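Local coordinates for protein putative carboxymuconolactone decarboxylase (PDB 2QEU) that probably has peroxiredoxin activity, like other members of the AhpD-like carboxymuconolactone decarboxylase family to which it belongs, at residues M93-I103 and A125-L136. Numbering follows the deposited sequence.
Sequences MNAGLSVDELI and AVTFAVEFEKEL. With GOL (glycerol), chain M.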
# COMPACT_ATOMS: atom_id res chain seq x y z
N MSE B 93 3.86 -26.68 3.21
CA MSE B 93 3.69 -27.81 4.12
C MSE B 93 3.92 -29.12 3.37
O MSE B 93 4.52 -30.06 3.91
CB MSE B 93 2.32 -27.77 4.77
CG MSE B 93 2.24 -26.69 5.83
SE MSE B 93 0.54 -26.49 6.67
CE MSE B 93 0.41 -28.29 7.56
N ASN B 94 3.51 -29.15 2.11
CA ASN B 94 3.88 -30.26 1.24
C ASN B 94 5.39 -30.41 1.14
O ASN B 94 5.88 -31.56 1.01
CB ASN B 94 3.23 -30.13 -0.16
CG ASN B 94 1.79 -30.61 -0.18
OD1 ASN B 94 1.39 -31.48 0.60
ND2 ASN B 94 1.00 -30.08 -1.12
N ALA B 95 6.13 -29.30 1.17
CA ALA B 95 7.58 -29.31 1.11
C ALA B 95 8.25 -29.44 2.49
O ALA B 95 9.48 -29.35 2.62
CB ALA B 95 8.09 -28.05 0.33
N GLY B 96 7.46 -29.62 3.54
CA GLY B 96 8.00 -29.94 4.86
C GLY B 96 7.87 -28.89 5.93
O GLY B 96 8.32 -29.08 7.04
N LEU B 97 7.25 -27.74 5.62
CA LEU B 97 7.14 -26.72 6.65
C LEU B 97 6.19 -27.19 7.75
O LEU B 97 5.15 -27.74 7.45
CB LEU B 97 6.58 -25.44 6.06
CG LEU B 97 6.73 -24.18 6.96
CD1 LEU B 97 8.13 -23.60 6.85
CD2 LEU B 97 5.61 -23.15 6.66
N SER B 98 6.56 -26.97 9.01
CA SER B 98 5.65 -27.25 10.12
C SER B 98 4.68 -26.11 10.37
O SER B 98 4.95 -24.94 10.02
CB SER B 98 6.43 -27.53 11.39
OG SER B 98 6.99 -26.35 11.91
N VAL B 99 3.56 -26.44 11.00
CA VAL B 99 2.61 -25.41 11.44
C VAL B 99 3.28 -24.40 12.41
O VAL B 99 3.12 -23.19 12.29
CB VAL B 99 1.29 -25.99 12.04
CG1 VAL B 99 0.37 -24.81 12.53
CG2 VAL B 99 0.57 -26.87 10.99
N ASP B 100 4.10 -24.90 13.33
CA ASP B 100 4.83 -23.97 14.21
C ASP B 100 5.67 -22.95 13.45
O ASP B 100 5.66 -21.78 13.81
CB ASP B 100 5.74 -24.73 15.15
CG ASP B 100 5.00 -25.49 16.23
OD1 ASP B 100 3.82 -25.17 16.51
OD2 ASP B 100 5.60 -26.43 16.79
N GLU B 101 6.42 -23.40 12.43
CA GLU B 101 7.23 -22.49 11.61
C GLU B 101 6.35 -21.50 10.83
O GLU B 101 6.71 -20.35 10.66
CB GLU B 101 8.10 -23.24 10.60
CG GLU B 101 9.22 -24.04 11.19
CD GLU B 101 9.96 -24.86 10.15
OE1 GLU B 101 9.32 -25.59 9.36
OE2 GLU B 101 11.19 -24.69 10.09
N LEU B 102 5.22 -21.98 10.35
CA LEU B 102 4.29 -21.15 9.62
C LEU B 102 3.87 -19.97 10.50
O LEU B 102 3.90 -18.81 10.09
CB LEU B 102 3.05 -21.96 9.23
CG LEU B 102 1.96 -21.21 8.43
CD1 LEU B 102 2.47 -20.90 7.00
CD2 LEU B 102 0.64 -22.01 8.42
N ILE B 103 3.44 -20.29 11.72
CA ILE B 103 2.98 -19.30 12.65
C ILE B 103 4.13 -18.31 12.95
O ILE B 103 3.93 -17.11 12.95
CB ILE B 103 2.40 -19.93 13.95
CG1 ILE B 103 1.09 -20.75 13.68
CG2 ILE B 103 2.13 -18.87 15.02
CD1 ILE B 103 0.70 -21.65 14.84
N ALA B 125 -4.29 -18.56 6.87
CA ALA B 125 -3.26 -19.58 6.58
C ALA B 125 -3.13 -20.55 7.74
O ALA B 125 -2.94 -21.74 7.52
CB ALA B 125 -1.89 -18.88 6.23
N VAL B 126 -3.21 -20.03 8.97
CA VAL B 126 -3.05 -20.82 10.18
C VAL B 126 -4.28 -21.71 10.39
O VAL B 126 -4.17 -22.91 10.69
CB VAL B 126 -2.75 -19.93 11.41
CG1 VAL B 126 -2.66 -20.81 12.72
CG2 VAL B 126 -1.43 -19.15 11.19
N THR B 127 -5.46 -21.13 10.20
CA THR B 127 -6.72 -21.88 10.26
C THR B 127 -6.68 -23.10 9.31
O THR B 127 -6.98 -24.25 9.69
CB THR B 127 -7.90 -21.01 9.91
OG1 THR B 127 -7.97 -19.93 10.84
CG2 THR B 127 -9.23 -21.84 9.95
N PHE B 128 -6.31 -22.84 8.06
CA PHE B 128 -6.08 -23.89 7.08
C PHE B 128 -5.02 -24.89 7.54
O PHE B 128 -5.25 -26.11 7.44
CB PHE B 128 -5.70 -23.29 5.71
CG PHE B 128 -5.22 -24.32 4.71
CD1 PHE B 128 -6.11 -25.12 4.01
CD2 PHE B 128 -3.87 -24.49 4.48
CE1 PHE B 128 -5.65 -26.06 3.09
CE2 PHE B 128 -3.41 -25.40 3.59
CZ PHE B 128 -4.30 -26.21 2.91
N ALA B 129 -3.89 -24.39 8.03
CA ALA B 129 -2.71 -25.21 8.34
C ALA B 129 -3.03 -26.26 9.41
O ALA B 129 -2.58 -27.41 9.34
CB ALA B 129 -1.59 -24.33 8.82
N VAL B 130 -3.78 -25.84 10.41
CA VAL B 130 -4.16 -26.76 11.50
C VAL B 130 -4.93 -27.98 10.98
O VAL B 130 -4.68 -29.06 11.42
CB VAL B 130 -4.93 -25.99 12.62
CG1 VAL B 130 -5.65 -26.97 13.63
CG2 VAL B 130 -3.93 -24.99 13.33
N GLU B 131 -5.79 -27.77 10.01
CA GLU B 131 -6.52 -28.86 9.38
C GLU B 131 -5.64 -29.61 8.39
O GLU B 131 -5.64 -30.86 8.34
CB GLU B 131 -7.81 -28.36 8.72
CG GLU B 131 -8.78 -27.63 9.68
CD GLU B 131 -9.02 -28.34 11.01
OE1 GLU B 131 -9.33 -29.56 10.98
OE2 GLU B 131 -8.91 -27.67 12.07
N PHE B 132 -4.84 -28.89 7.61
CA PHE B 132 -3.99 -29.54 6.62
C PHE B 132 -2.89 -30.42 7.22
O PHE B 132 -2.51 -31.43 6.63
CB PHE B 132 -3.38 -28.50 5.66
CG PHE B 132 -2.73 -29.13 4.44
CD1 PHE B 132 -3.47 -29.92 3.57
CD2 PHE B 132 -1.38 -28.95 4.18
CE1 PHE B 132 -2.88 -30.46 2.47
CE2 PHE B 132 -0.78 -29.51 3.09
CZ PHE B 132 -1.53 -30.29 2.24
N GLU B 133 -2.42 -30.06 8.40
CA GLU B 133 -1.43 -30.85 9.11
C GLU B 133 -2.01 -32.24 9.35
O GLU B 133 -1.33 -33.25 9.19
CB GLU B 133 -1.16 -30.19 10.46
CG GLU B 133 -0.13 -30.94 11.29
CD GLU B 133 0.29 -30.20 12.56
OE1 GLU B 133 -0.61 -29.70 13.27
OE2 GLU B 133 1.51 -30.14 12.83
N LYS B 134 -3.28 -32.31 9.75
CA LYS B 134 -3.92 -33.62 9.98
C LYS B 134 -4.18 -34.36 8.69
O LYS B 134 -4.02 -35.59 8.64
CB LYS B 134 -5.21 -33.47 10.76
CG LYS B 134 -4.98 -32.96 12.17
CD LYS B 134 -6.27 -32.74 12.91
CE LYS B 134 -7.07 -31.61 12.33
NZ LYS B 134 -7.98 -30.98 13.35
N GLU B 135 -4.53 -33.61 7.62
CA GLU B 135 -4.73 -34.24 6.33
C GLU B 135 -3.43 -34.85 5.84
O GLU B 135 -3.38 -36.01 5.45
CB GLU B 135 -5.25 -33.22 5.31
CG GLU B 135 -5.66 -33.83 4.03
CD GLU B 135 -5.93 -32.79 2.93
OE1 GLU B 135 -6.62 -31.80 3.18
OE2 GLU B 135 -5.42 -33.00 1.80
N LEU B 136 -2.36 -34.07 5.90
CA LEU B 136 -1.07 -34.56 5.42
C LEU B 136 -0.60 -35.80 6.19
O LEU B 136 -0.09 -36.77 5.60
CB LEU B 136 -0.05 -33.42 5.50
CG LEU B 136 1.25 -33.54 4.73
CD1 LEU B 136 0.98 -33.76 3.24
CD2 LEU B 136 2.03 -32.25 4.99
C1 GOL M . 1.01 -25.53 16.24
O1 GOL M . 1.56 -26.68 16.84
C2 GOL M . -0.42 -25.78 15.86
O2 GOL M . -1.23 -25.40 16.96
C3 GOL M . -0.59 -27.24 15.38
O3 GOL M . 0.64 -27.92 15.06
O HOH W 1 3.23 -29.38 11.13
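In the all-helical AhpD-like fold of this protein, Met93, Val99 and Leu102 meet Ala129 where a Schellman motif and a capping box turn the chain from helix 82-94 into helix 99-113, against helix 122-137. The short segments 99-103 and 125-136 run nearly antiparallel, their axes 10.2 Å apart. The methyl group of Ala129 receives partners from both helices of the turn: Met93 SE lies 3.7 Å from Ala129 CB, while Leu102 CD2 comes to 3.2 Å of the same atom, tighter than ordinary van der Waals contact. The selenomethionine, a Met-aromatic partner, also sits at the edge of the Phe132 ring, SE 5.3 Å from its centroid. A bend at its last torsion (chi3 64°) brings CE over the backbone of helix 122-137, beside Glu133 N. Asn94 OD1 approaches the Phe132 edge near the ring plane, at CZ, with the amide and ring planes 73° apart. At the other end of the interface the Ile103 and Val126 side chains cross at about a right angle, CG1 meeting CG1, and Tyr38 of a second subunit packs on both residues.

The capping box at the start of helix 99-113 consists of two reciprocal bonds: Glu101 N donates to Ser98 OG, and Ser98 N donates to the anti lone pair of Glu101 OE1. Tyr67 holds the second carboxylate oxygen, OE2, so this buried acid is gripped from two quarters. Glu133, extended with CG anti to its backbone N (chi1 -180°), lays its carboxylate against Val99 CG2. A glycerol, probably from the crystallisation liquor, donates through O3 to Glu133 OE1 at 2.8 Å. One water bridges the two segments, accepting from Val99 N at 3.0 Å and donating to Glu133 OE2.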